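Local coordinates for protein Ent-copalyl diphosphate synthase (Streptomyces platensis, PDB 5BP8) that belongs to the class II terpene cyclases, mostly helical proteins related to squalene-hopene cyclase, at residues V217-A222 with A298-L303; D22-V27 with S255-V260; W190-A195 with H496-Y501; P304-D309 with S339-E344. All blocks are in the same frame, centred on the assembly; numbering follows the deposited sequence.

Interaction 1 of 4, residues V217-A222 with A298-L303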
loop_
_atom_site.group_PDB
_atom_site.type_symbol
_atom_site.label_atom_id
_atom_site.label_comp_id
_atom_site.label_asym_id
_atom_site.label_seq_id
_atom_site.Cartn_x
_atom_site.Cartn_y
_atom_site.Cartn_z
ATOM N N VAL A 217 -11.804 6.921 -9.776
ATOM C CA VAL A 217 -10.972 6.523 -10.905
ATOM C C VAL A 217 -9.761 5.786 -10.351
ATOM O O VAL A 217 -8.961 6.372 -9.594
ATOM C CB VAL A 217 -10.526 7.733 -11.717
ATOM C CG1 VAL A 217 -9.519 7.336 -12.818
ATOM C CG2 VAL A 217 -11.747 8.415 -12.319
ATOM N N GLY A 218 -9.645 4.504 -10.685
ATOM C CA GLY A 218 -8.591 3.691 -10.140
ATOM C C GLY A 218 -8.501 3.694 -8.621
ATOM O O GLY A 218 -7.411 3.560 -8.090
ATOM N N CYS A 219 -9.625 3.845 -7.902
ATOM C CA CYS A 219 -9.597 3.940 -6.436
ATOM C C CYS A 219 -8.556 4.941 -5.881
ATOM O O CYS A 219 -7.967 4.695 -4.809
ATOM C CB CYS A 219 -9.388 2.557 -5.787
ATOM S SG CYS A 219 -10.749 1.391 -6.114
ATOM N N SER A 220 -8.366 6.064 -6.595
ATOM C CA SER A 220 -7.433 7.112 -6.217
ATOM C C SER A 220 -8.154 8.433 -6.088
ATOM O O SER A 220 -8.728 8.912 -7.079
ATOM C CB SER A 220 -6.391 7.318 -7.312
ATOM O OG SER A 220 -5.638 8.501 -7.061
ATOM N N PRO A 221 -8.074 9.072 -4.924
ATOM C CA PRO A 221 -8.648 10.427 -4.880
ATOM C C PRO A 221 -7.969 11.391 -5.860
ATOM O O PRO A 221 -8.652 12.190 -6.527
ATOM C CB PRO A 221 -8.414 10.842 -3.423
ATOM C CG PRO A 221 -8.422 9.570 -2.693
ATOM C CD PRO A 221 -7.694 8.603 -3.579
ATOM N N ALA A 222 -6.641 11.355 -5.952
ATOM C CA ALA A 222 -5.927 12.246 -6.873
ATOM C C ALA A 222 -6.348 12.020 -8.350
ATOM O O ALA A 222 -6.579 12.972 -9.079
ATOM C CB ALA A 222 -4.410 12.060 -6.737
ATOM N N ALA A 298 -9.392 -7.951 -7.942
ATOM C CA ALA A 298 -8.490 -6.856 -7.586
ATOM C C ALA A 298 -8.568 -6.562 -6.103
ATOM O O ALA A 298 -9.326 -7.178 -5.362
ATOM C CB ALA A 298 -8.890 -5.610 -8.362
ATOM N N ALA A 299 -7.834 -5.542 -5.666
ATOM C CA ALA A 299 -7.907 -5.112 -4.282
ATOM C C ALA A 299 -9.274 -4.499 -3.950
ATOM O O ALA A 299 -9.705 -4.482 -2.779
ATOM C CB ALA A 299 -6.803 -4.111 -3.998
ATOM N N ALA A 300 -9.941 -4.016 -4.987
ATOM C CA ALA A 300 -11.268 -3.413 -4.890
ATOM C C ALA A 300 -11.899 -3.278 -6.277
ATOM O O ALA A 300 -11.188 -3.280 -7.291
ATOM C CB ALA A 300 -11.186 -2.047 -4.236
ATOM N N PRO A 301 -13.236 -3.106 -6.331
ATOM C CA PRO A 301 -13.811 -2.850 -7.657
ATOM C C PRO A 301 -13.242 -1.541 -8.245
ATOM O O PRO A 301 -13.035 -0.554 -7.511
ATOM C CB PRO A 301 -15.325 -2.759 -7.387
ATOM C CG PRO A 301 -15.548 -3.385 -6.038
ATOM C CD PRO A 301 -14.252 -3.220 -5.275
ATOM N N GLY A 302 -13.022 -1.522 -9.552
ATOM C CA GLY A 302 -12.445 -0.343 -10.215
ATOM C C GLY A 302 -10.953 -0.402 -10.484
ATOM O O GLY A 302 -10.391 0.523 -11.091
ATOM N N LEU A 303 -10.322 -1.485 -10.028
ATOM C CA LEU A 303 -8.911 -1.782 -10.272
ATOM C C LEU A 303 -8.779 -3.090 -11.100
ATOM O O LEU A 303 -9.695 -3.906 -11.115
ATOM C CB LEU A 303 -8.177 -1.939 -8.944
ATOM C CG LEU A 303 -7.983 -0.665 -8.100
ATOM C CD1 LEU A 303 -7.601 -1.013 -6.685
ATOM C CD2 LEU A 303 -6.922 0.243 -8.699
HETATM O O HOH W 1 -11.754 2.933 -11.815
#
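C219 and G218 meet the turn A300 to L303 in a partly buried loop-to-loop contact, sulfur and methyl groups at one end and a bridging water at the other. The 217-222 segment runs into helix 221-228. Its partner, 298-303, is part of the loop between helices 282-291 and 307-319, so the contact joins the approaches to two helices of this mostly helical terpene cyclase. G218 and C219 both have left-handed backbone angles; the tight turn they form, closed by S220 N to V217 O, turns the thiol toward the second loop. With SG anti to its carbonyl carbon (chi1 -64°), C219 sets the sulfur among A300 CB at 3.9 Å, L303 CG at 4.0 Å and the backbone oxygen of P301, which lies 3.3 Å from SG. P301 O takes its hydrogen bond from H213, and the sulfur packs against it. L303 reaches back the other way: its CD2 methyl sits 3.4 Å from G218 O, an oxygen already taken by H191. The opposing type II turn of A300 to L303 has G302 at its positive-phi corner, where glycine is favoured. Its carbonyl points to the water, which lies 2.9 Å from G302 O and 2.9 Å from G218 N, donating to the first and accepting from the second. The fit therefore depends on close packing around one sulfur, and the water satisfies two backbone groups that make no direct bond.

Interaction 2 of 4, residues D22-V27 with S255-V260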
loop_
_atom_site.group_PDB
_atom_site.type_symbol
_atom_site.label_atom_id
_atom_site.label_comp_id
_atom_site.label_asym_id
_atom_site.label_seq_id
_atom_site.Cartn_x
_atom_site.Cartn_y
_atom_site.Cartn_z
ATOM N N ASP A 22 -17.603 -1.893 7.355
ATOM C CA ASP A 22 -16.776 -0.950 6.597
ATOM C C ASP A 22 -16.594 -1.418 5.138
ATOM O O ASP A 22 -15.680 -2.179 4.815
ATOM C CB ASP A 22 -15.431 -0.755 7.295
ATOM C CG ASP A 22 -14.513 0.232 6.556
ATOM O OD1 ASP A 22 -15.010 0.949 5.651
ATOM O OD2 ASP A 22 -13.306 0.293 6.902
ATOM N N PRO A 23 -17.477 -0.964 4.254
ATOM C CA PRO A 23 -17.395 -1.379 2.860
ATOM C C PRO A 23 -16.246 -0.717 2.083
ATOM O O PRO A 23 -16.017 -1.047 0.904
ATOM C CB PRO A 23 -18.747 -0.957 2.297
ATOM C CG PRO A 23 -19.091 0.268 3.065
ATOM C CD PRO A 23 -18.583 -0.005 4.472
ATOM N N TRP A 24 -15.543 0.206 2.717
ATOM C CA TRP A 24 -14.384 0.845 2.076
ATOM C C TRP A 24 -13.068 0.130 2.398
ATOM O O TRP A 24 -12.140 0.152 1.610
ATOM C CB TRP A 24 -14.247 2.273 2.563
ATOM C CG TRP A 24 -15.385 3.210 2.214
ATOM C CD1 TRP A 24 -16.621 3.298 2.820
ATOM C CD2 TRP A 24 -15.382 4.183 1.171
ATOM N NE1 TRP A 24 -17.370 4.300 2.222
ATOM C CE2 TRP A 24 -16.624 4.863 1.212
ATOM C CE3 TRP A 24 -14.428 4.583 0.235
ATOM C CZ2 TRP A 24 -16.930 5.896 0.336
ATOM C CZ3 TRP A 24 -14.720 5.595 -0.614
ATOM C CH2 TRP A 24 -15.960 6.264 -0.565
ATOM N N GLY A 25 -12.964 -0.420 3.600
ATOM C CA GLY A 25 -11.681 -0.778 4.165
ATOM C C GLY A 25 -11.033 0.485 4.713
ATOM O O GLY A 25 -11.427 1.603 4.342
ATOM N N LEU A 26 -10.071 0.323 5.610
ATOM C CA LEU A 26 -9.441 1.474 6.266
ATOM C C LEU A 26 -7.982 1.629 5.853
ATOM O O LEU A 26 -7.127 0.753 6.118
ATOM C CB LEU A 26 -9.568 1.394 7.793
ATOM C CG LEU A 26 -8.886 2.493 8.610
ATOM C CD1 LEU A 26 -9.389 3.880 8.221
ATOM C CD2 LEU A 26 -9.110 2.240 10.112
ATOM N N VAL A 27 -7.713 2.742 5.176
ATOM C CA VAL A 27 -6.358 3.174 4.834
ATOM C C VAL A 27 -6.175 4.551 5.416
ATOM O O VAL A 27 -6.991 5.449 5.127
ATOM C CB VAL A 27 -6.082 3.184 3.301
ATOM C CG1 VAL A 27 -4.659 3.709 3.029
ATOM C CG2 VAL A 27 -6.220 1.787 2.702
ATOM N N SER A 255 -4.091 7.408 -0.341
ATOM C CA SER A 255 -3.787 7.349 -1.779
ATOM C C SER A 255 -4.553 6.237 -2.519
ATOM O O SER A 255 -4.577 6.194 -3.753
ATOM C CB SER A 255 -2.279 7.178 -1.986
ATOM O OG SER A 255 -1.834 5.878 -1.595
ATOM N N ILE A 256 -5.145 5.327 -1.747
ATOM C CA ILE A 256 -5.912 4.218 -2.285
ATOM C C ILE A 256 -7.098 3.965 -1.376
ATOM O O ILE A 256 -6.932 3.819 -0.152
ATOM C CB ILE A 256 -5.035 2.947 -2.493
ATOM C CG1 ILE A 256 -5.859 1.824 -3.122
ATOM C CG2 ILE A 256 -4.362 2.515 -1.214
ATOM C CD1 ILE A 256 -5.017 0.647 -3.588
ATOM N N THR A 257 -8.295 4.042 -1.960
ATOM C CA THR A 257 -9.541 3.751 -1.247
ATOM C C THR A 257 -10.654 3.605 -2.269
ATOM O O THR A 257 -10.719 4.372 -3.216
ATOM C CB THR A 257 -9.882 4.808 -0.186
ATOM O OG1 THR A 257 -11.020 4.380 0.584
ATOM C CG2 THR A 257 -10.134 6.187 -0.818
ATOM N N PRO A 258 -11.500 2.569 -2.127
ATOM C CA PRO A 258 -11.488 1.488 -1.158
ATOM C C PRO A 258 -10.384 0.466 -1.415
ATOM O O PRO A 258 -9.754 0.457 -2.497
ATOM C CB PRO A 258 -12.858 0.782 -1.362
ATOM C CG PRO A 258 -13.497 1.416 -2.524
ATOM C CD PRO A 258 -12.596 2.452 -3.118
ATOM N N ILE A 259 -10.193 -0.390 -0.426
ATOM C CA ILE A 259 -9.334 -1.574 -0.509
ATOM C C ILE A 259 -10.098 -2.835 -0.039
ATOM O O ILE A 259 -9.514 -3.791 0.469
ATOM C CB ILE A 259 -8.058 -1.416 0.334
ATOM C CG1 ILE A 259 -8.364 -1.144 1.816
ATOM C CG2 ILE A 259 -7.155 -0.350 -0.253
ATOM C CD1 ILE A 259 -7.198 -1.490 2.705
ATOM N N VAL A 260 -11.415 -2.802 -0.190
ATOM C CA VAL A 260 -12.314 -3.790 0.448
ATOM C C VAL A 260 -11.894 -5.268 0.287
ATOM O O VAL A 260 -11.834 -5.998 1.270
ATOM C CB VAL A 260 -13.774 -3.534 0.016
ATOM C CG1 VAL A 260 -13.982 -3.636 -1.485
ATOM C CG2 VAL A 260 -14.737 -4.444 0.755
HETATM O O HOH W 2 -9.896 2.440 2.036
#
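W24 O is the polar anchor here. I259 N donates to W24 O at 2.9 Å, nearly in line with the carbonyl, and P258 CB sits 3.1 Å from the same oxygen. A water makes a second polar link, donating to G25 O and lying 2.7 Å from T257 OG1; G25 O also receives R248. On its own side, D22 OD1 accepts from W24 N in an Asx turn, and the other carboxylate oxygen of D22 pairs with R248. In the helical fold the first loop connects helices 7-20 and 31-40, while I259 is the N-cap residue of helix 260-274; a cis peptide before P258 bends the second loop as it enters that helix. Among the apolar contacts, V27 and I259 are the tightest: V27 CG2 comes within 3.4 Å of I259 CD1, closer than usual for two carbons. I259 CG1 lies between its backbone N and carbonyl carbon (chi1 58°), which carries the CD1 methyl out to V27. The indole of W24 presents CE3, at its edge, to T257 OG1 at 3.4 Å, and P258 CG lies 4.3 Å from CE3. V27 CG2 also rests against I256 O, a buried oxygen with no hydrogen-bonding partner in the model.

Interaction 3 of 4, residues W190-A195 with H496-Y501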
loop_
_atom_site.group_PDB
_atom_site.type_symbol
_atom_site.label_atom_id
_atom_site.label_comp_id
_atom_site.label_asym_id
_atom_site.label_seq_id
_atom_site.Cartn_x
_atom_site.Cartn_y
_atom_site.Cartn_z
ATOM N N TRP A 190 -4.692 3.833 -14.411
ATOM C CA TRP A 190 -5.745 4.785 -14.043
ATOM C C TRP A 190 -5.527 5.363 -12.652
ATOM O O TRP A 190 -5.853 6.517 -12.399
ATOM C CB TRP A 190 -7.119 4.127 -14.084
ATOM C CG TRP A 190 -7.556 3.706 -15.480
ATOM C CD1 TRP A 190 -6.881 3.914 -16.665
ATOM C CD2 TRP A 190 -8.768 3.006 -15.827
ATOM N NE1 TRP A 190 -7.605 3.366 -17.719
ATOM C CE2 TRP A 190 -8.758 2.814 -17.233
ATOM C CE3 TRP A 190 -9.818 2.483 -15.086
ATOM C CZ2 TRP A 190 -9.791 2.162 -17.906
ATOM C CZ3 TRP A 190 -10.842 1.821 -15.747
ATOM C CH2 TRP A 190 -10.819 1.669 -17.150
ATOM N N HIS A 191 -4.998 4.540 -11.754
ATOM C CA HIS A 191 -4.662 4.954 -10.401
ATOM C C HIS A 191 -3.685 6.140 -10.371
ATOM O O HIS A 191 -3.631 6.860 -9.353
ATOM C CB HIS A 191 -4.038 3.768 -9.658
ATOM C CG HIS A 191 -3.891 3.996 -8.193
ATOM N ND1 HIS A 191 -4.963 4.008 -7.336
ATOM C CD2 HIS A 191 -2.798 4.242 -7.428
ATOM C CE1 HIS A 191 -4.547 4.255 -6.108
ATOM N NE2 HIS A 191 -3.235 4.400 -6.137
ATOM N N THR A 192 -2.934 6.343 -11.469
ATOM C CA THR A 192 -1.918 7.385 -11.555
ATOM C C THR A 192 -2.241 8.450 -12.630
ATOM O O THR A 192 -1.367 9.187 -13.114
ATOM C CB THR A 192 -0.502 6.779 -11.682
ATOM O OG1 THR A 192 0.498 7.812 -11.550
ATOM C CG2 THR A 192 -0.295 6.084 -12.913
ATOM N N LEU A 193 -3.523 8.574 -12.943
ATOM C CA LEU A 193 -3.956 9.486 -13.991
ATOM C C LEU A 193 -3.408 10.914 -13.789
ATOM O O LEU A 193 -3.059 11.580 -14.760
ATOM C CB LEU A 193 -5.479 9.531 -14.085
ATOM C CG LEU A 193 -6.120 10.531 -15.068
ATOM C CD1 LEU A 193 -5.706 10.234 -16.501
ATOM C CD2 LEU A 193 -7.643 10.500 -14.940
ATOM N N GLU A 194 -3.334 11.359 -12.545
ATOM C CA GLU A 194 -2.946 12.772 -12.245
ATOM C C GLU A 194 -1.522 13.092 -12.653
ATOM O O GLU A 194 -1.146 14.250 -12.789
ATOM C CB GLU A 194 -3.177 13.098 -10.752
ATOM C CG GLU A 194 -2.077 12.659 -9.784
ATOM C CD GLU A 194 -2.113 11.183 -9.401
ATOM O OE1 GLU A 194 -2.937 10.408 -9.970
ATOM O OE2 GLU A 194 -1.316 10.804 -8.501
ATOM N N ALA A 195 -0.695 12.060 -12.805
ATOM C CA ALA A 195 0.652 12.240 -13.323
ATOM C C ALA A 195 0.648 12.497 -14.823
ATOM O O ALA A 195 1.516 13.197 -15.325
ATOM C CB ALA A 195 1.492 11.022 -13.035
ATOM N N HIS A 496 3.620 -0.151 -0.381
ATOM C CA HIS A 496 3.906 0.724 -1.527
ATOM C C HIS A 496 2.662 1.165 -2.288
ATOM O O HIS A 496 1.859 0.332 -2.737
ATOM C CB HIS A 496 4.864 0.069 -2.518
ATOM C CG HIS A 496 6.276 -0.007 -2.032
ATOM N ND1 HIS A 496 7.262 -0.658 -2.735
ATOM C CD2 HIS A 496 6.863 0.454 -0.904
ATOM C CE1 HIS A 496 8.403 -0.590 -2.061
ATOM N NE2 HIS A 496 8.193 0.099 -0.958
ATOM N N ASP A 497 2.491 2.481 -2.443
ATOM C CA ASP A 497 1.595 2.981 -3.490
ATOM C C ASP A 497 2.216 4.250 -4.084
ATOM O O ASP A 497 3.305 4.192 -4.649
ATOM C CB ASP A 497 0.138 3.120 -3.006
ATOM C CG ASP A 497 -0.795 3.536 -4.124
ATOM O OD1 ASP A 497 -0.571 3.088 -5.272
ATOM O OD2 ASP A 497 -1.668 4.395 -3.922
ATOM N N LYS A 498 1.567 5.400 -3.985
ATOM C CA LYS A 498 2.177 6.613 -4.457
ATOM C C LYS A 498 3.333 6.966 -3.535
ATOM O O LYS A 498 4.460 7.175 -3.990
ATOM C CB LYS A 498 1.131 7.771 -4.467
ATOM C CG LYS A 498 -0.005 7.589 -5.468
ATOM C CD LYS A 498 0.440 7.826 -6.895
ATOM C CE LYS A 498 -0.632 7.398 -7.888
ATOM N NZ LYS A 498 -1.846 8.237 -7.753
ATOM N N ASP A 499 3.029 7.090 -2.248
ATOM C CA ASP A 499 4.047 7.100 -1.196
ATOM C C ASP A 499 3.915 5.717 -0.546
ATOM O O ASP A 499 3.954 4.711 -1.276
ATOM C CB ASP A 499 4.069 8.339 -0.234
ATOM C CG ASP A 499 2.683 8.778 0.370
ATOM O OD1 ASP A 499 1.696 8.009 0.389
ATOM O OD2 ASP A 499 2.618 9.964 0.877
ATOM N N ILE A 500 3.808 5.640 0.769
ATOM C CA ILE A 500 3.588 4.359 1.474
ATOM C C ILE A 500 2.397 4.537 2.423
ATOM O O ILE A 500 2.234 5.599 3.054
ATOM C CB ILE A 500 4.825 3.826 2.225
ATOM C CG1 ILE A 500 5.585 4.911 3.018
ATOM C CG2 ILE A 500 5.773 3.178 1.229
ATOM C CD1 ILE A 500 6.885 4.424 3.648
ATOM N N TYR A 501 1.519 3.533 2.448
ATOM C CA TYR A 501 0.254 3.602 3.141
ATOM C C TYR A 501 0.079 2.541 4.190
ATOM O O TYR A 501 0.751 1.497 4.148
ATOM C CB TYR A 501 -0.908 3.530 2.139
ATOM C CG TYR A 501 -1.162 2.193 1.478
ATOM C CD1 TYR A 501 -0.559 1.855 0.254
ATOM C CD2 TYR A 501 -2.056 1.277 2.041
ATOM C CE1 TYR A 501 -0.794 0.637 -0.336
ATOM C CE2 TYR A 501 -2.309 0.064 1.434
ATOM C CZ TYR A 501 -1.701 -0.243 0.238
ATOM O OH TYR A 501 -1.964 -1.472 -0.356
#
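K498 NZ is gripped by two oxygens of the 190-195 segment: it donates to H191 O at 2.8 Å and forms a salt bridge with E194 OE2 at 2.7 Å, using the syn lone pair of that oxygen. The lysine stands in the turn between the two short antiparallel strands 495-496 and 500-501, a small hairpin in an otherwise helical terpene cyclase, and it reaches across to the start of helix 193-196. Bends at chi2 and chi4 bring the ammonium to the two oxygens, and CE passes T192 CB at 3.8 Å on the way. E194 bends at chi2 (-80°) to meet it; its OE2 is also held by the hydroxyl of Y32.

The second polar link is a histidine-carboxylate bond. H191 NE2 donates to D497 OD2 at 2.7 Å, with the acceptor near the ring plane and met on its syn side, although the ring and carboxylate planes are turned 46° from each other. D497 OD2 also accepts from S255 OG, while the other ring nitrogen, H191 ND1, bonds to G218 O. With both nitrogens engaged, the imidazole is fixed in its rotation about the CB-CG bond. Since a carbonyl oxygen can only accept, both nitrogens appear to donate, which would favour a doubly protonated, positively charged ring beside D497. Charged and polar groups therefore form a linked network in a buried site. Inside the turn itself, D497 N donates to D499 O at 2.9 Å.

Interaction 4 of 4, residues P304-D309 with S339-E344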
loop_
_atom_site.group_PDB
_atom_site.type_symbol
_atom_site.label_atom_id
_atom_site.label_comp_id
_atom_site.label_asym_id
_atom_site.label_seq_id
_atom_site.Cartn_x
_atom_site.Cartn_y
_atom_site.Cartn_z
ATOM N N PRO A 304 -7.660 -3.270 -11.809
ATOM C CA PRO A 304 -7.483 -4.505 -12.579
ATOM C C PRO A 304 -7.141 -5.648 -11.658
ATOM O O PRO A 304 -6.528 -5.443 -10.604
ATOM C CB PRO A 304 -6.289 -4.185 -13.506
ATOM C CG PRO A 304 -5.562 -3.071 -12.849
ATOM C CD PRO A 304 -6.555 -2.314 -12.030
ATOM N N SER A 305 -7.523 -6.853 -12.059
ATOM C CA SER A 305 -7.256 -8.055 -11.283
ATOM C C SER A 305 -5.775 -8.313 -11.179
ATOM O O SER A 305 -5.004 -7.958 -12.088
ATOM C CB SER A 305 -7.968 -9.257 -11.920
ATOM O OG SER A 305 -9.381 -9.078 -11.747
ATOM N N ASP A 306 -5.357 -8.901 -10.062
ATOM C CA ASP A 306 -3.974 -9.276 -9.877
ATOM C C ASP A 306 -3.911 -10.579 -9.129
ATOM O O ASP A 306 -4.816 -10.918 -8.372
ATOM C CB ASP A 306 -3.164 -8.188 -9.129
ATOM C CG ASP A 306 -3.523 -8.101 -7.670
ATOM O OD1 ASP A 306 -4.449 -7.336 -7.310
ATOM O OD2 ASP A 306 -2.863 -8.796 -6.876
ATOM N N SER A 307 -2.821 -11.309 -9.301
ATOM C CA SER A 307 -2.755 -12.644 -8.738
ATOM C C SER A 307 -2.541 -12.680 -7.226
ATOM O O SER A 307 -2.870 -13.679 -6.585
ATOM C CB SER A 307 -1.682 -13.487 -9.423
ATOM O OG SER A 307 -0.366 -13.015 -9.213
ATOM N N ASP A 308 -1.986 -11.612 -6.650
ATOM C CA ASP A 308 -1.771 -11.596 -5.209
ATOM C C ASP A 308 -3.115 -11.531 -4.508
ATOM O O ASP A 308 -3.416 -12.370 -3.647
ATOM C CB ASP A 308 -0.854 -10.446 -4.810
ATOM C CG ASP A 308 -0.380 -10.524 -3.362
ATOM O OD1 ASP A 308 -0.098 -11.655 -2.869
ATOM O OD2 ASP A 308 -0.241 -9.419 -2.734
ATOM N N ASP A 309 -3.937 -10.539 -4.870
ATOM C CA ASP A 309 -5.254 -10.439 -4.332
ATOM C C ASP A 309 -6.101 -11.671 -4.669
ATOM O O ASP A 309 -6.850 -12.158 -3.811
ATOM C CB ASP A 309 -5.950 -9.172 -4.831
ATOM C CG ASP A 309 -5.382 -7.929 -4.194
ATOM O OD1 ASP A 309 -5.431 -7.853 -2.959
ATOM O OD2 ASP A 309 -4.849 -7.061 -4.930
ATOM N N SER A 339 3.492 -14.249 -12.305
ATOM C CA SER A 339 3.471 -12.784 -12.272
ATOM C C SER A 339 2.314 -12.299 -11.403
ATOM O O SER A 339 1.381 -13.047 -11.133
ATOM C CB SER A 339 3.328 -12.183 -13.661
ATOM O OG SER A 339 2.076 -12.540 -14.216
ATOM N N CYS A 340 2.382 -11.037 -10.975
ATOM C CA CYS A 340 1.335 -10.460 -10.125
ATOM C C CYS A 340 0.282 -9.773 -10.989
ATOM O O CYS A 340 -0.937 -10.021 -10.860
ATOM C CB CYS A 340 1.929 -9.477 -9.105
ATOM S SG CYS A 340 0.678 -8.867 -7.937
ATOM N N PHE A 341 0.758 -8.945 -11.915
ATOM C CA PHE A 341 -0.091 -8.411 -12.970
ATOM C C PHE A 341 0.281 -9.129 -14.252
ATOM O O PHE A 341 1.253 -9.911 -14.298
ATOM C CB PHE A 341 0.043 -6.893 -13.068
ATOM C CG PHE A 341 -0.642 -6.162 -11.956
ATOM C CD1 PHE A 341 -0.002 -5.961 -10.731
ATOM C CD2 PHE A 341 -1.936 -5.685 -12.110
ATOM C CE1 PHE A 341 -0.641 -5.302 -9.701
ATOM C CE2 PHE A 341 -2.578 -5.031 -11.076
ATOM C CZ PHE A 341 -1.929 -4.813 -9.879
ATOM N N GLY A 342 -0.499 -8.937 -15.301
ATOM C CA GLY A 342 -0.185 -9.651 -16.555
ATOM C C GLY A 342 1.169 -9.279 -17.148
ATOM O O GLY A 342 1.900 -10.146 -17.657
ATOM N N VAL A 343 1.498 -7.989 -17.060
ATOM C CA VAL A 343 2.740 -7.437 -17.541
ATOM C C VAL A 343 3.437 -6.775 -16.353
ATOM O O VAL A 343 2.832 -5.958 -15.663
ATOM C CB VAL A 343 2.522 -6.366 -18.632
ATOM C CG1 VAL A 343 3.874 -5.860 -19.131
ATOM C CG2 VAL A 343 1.725 -6.940 -19.798
ATOM N N GLU A 344 4.694 -7.117 -16.163
ATOM C CA GLU A 344 5.524 -6.526 -15.100
ATOM C C GLU A 344 7.003 -6.706 -15.365
ATOM O O GLU A 344 7.421 -7.665 -16.011
ATOM C CB GLU A 344 5.144 -7.150 -13.730
ATOM C CG GLU A 344 5.719 -8.549 -13.551
ATOM C CD GLU A 344 5.166 -9.351 -12.371
ATOM O OE1 GLU A 344 4.163 -8.984 -11.755
ATOM O OE2 GLU A 344 5.748 -10.406 -12.093
#
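The F341 ring carries D306 CB over one face, 3.7 Å from the ring centroid and 14° off the normal, a CH-pi contact; P304 CG meets the ring edge at CE2, 4.0 Å away. D306 through D309 read as the DXDD motif of class II terpene cyclases, and the loop 339-344 backs the start of helix 307-319 that carries it. Next to the ring, the two backbones are joined by a nearly straight bond: S307 N donates to C340 O at 2.8 Å, in the carbonyl plane and on a lone pair. A second bond runs beside it, S307 OG to S339 O at 2.6 Å; the hydroxyl is placed there by a chi1 of 65°. D306 is the N-cap, its OD2 accepting from D309 N at 2.9 Å. C340 SG packs against D308 CB at 3.8 Å and lies near D306 OD2, while D308 OD1 is hydrogen-bonded to H354. Within 339-344 the loop is braced by its own acid, since C340 N donates to E344 OE1 at 2.8 Å and F341 N adds a weak bond to the same oxygen. Finally, S339 OG donates to F341 O at 2.8 Å, arriving tilted out of the carbonyl plane.

In the fold
Interactions 1, 2 and 3 interlock: C219 O of the first lies 2.9 Å from T257 N of the second, and H191 and D497 of the third are shared with the other two. Interaction 3 lies nearest the chain centre, about 9 Å away, and is built on ionic and histidine bonds; interaction 2 mixes a backbone bond with tight methyl packing, and interaction 1, partly buried, relies on sulfur packing and one water. Interaction 4 is the outermost, about 15 Å from the centre, yet buried, and uses one backbone bond, one serine hydroxyl bond and a phenyl face at a helix start. Its segment 304-309 directly follows 298-303 of interaction 1, whereas it does not touch interactions 2 and 3.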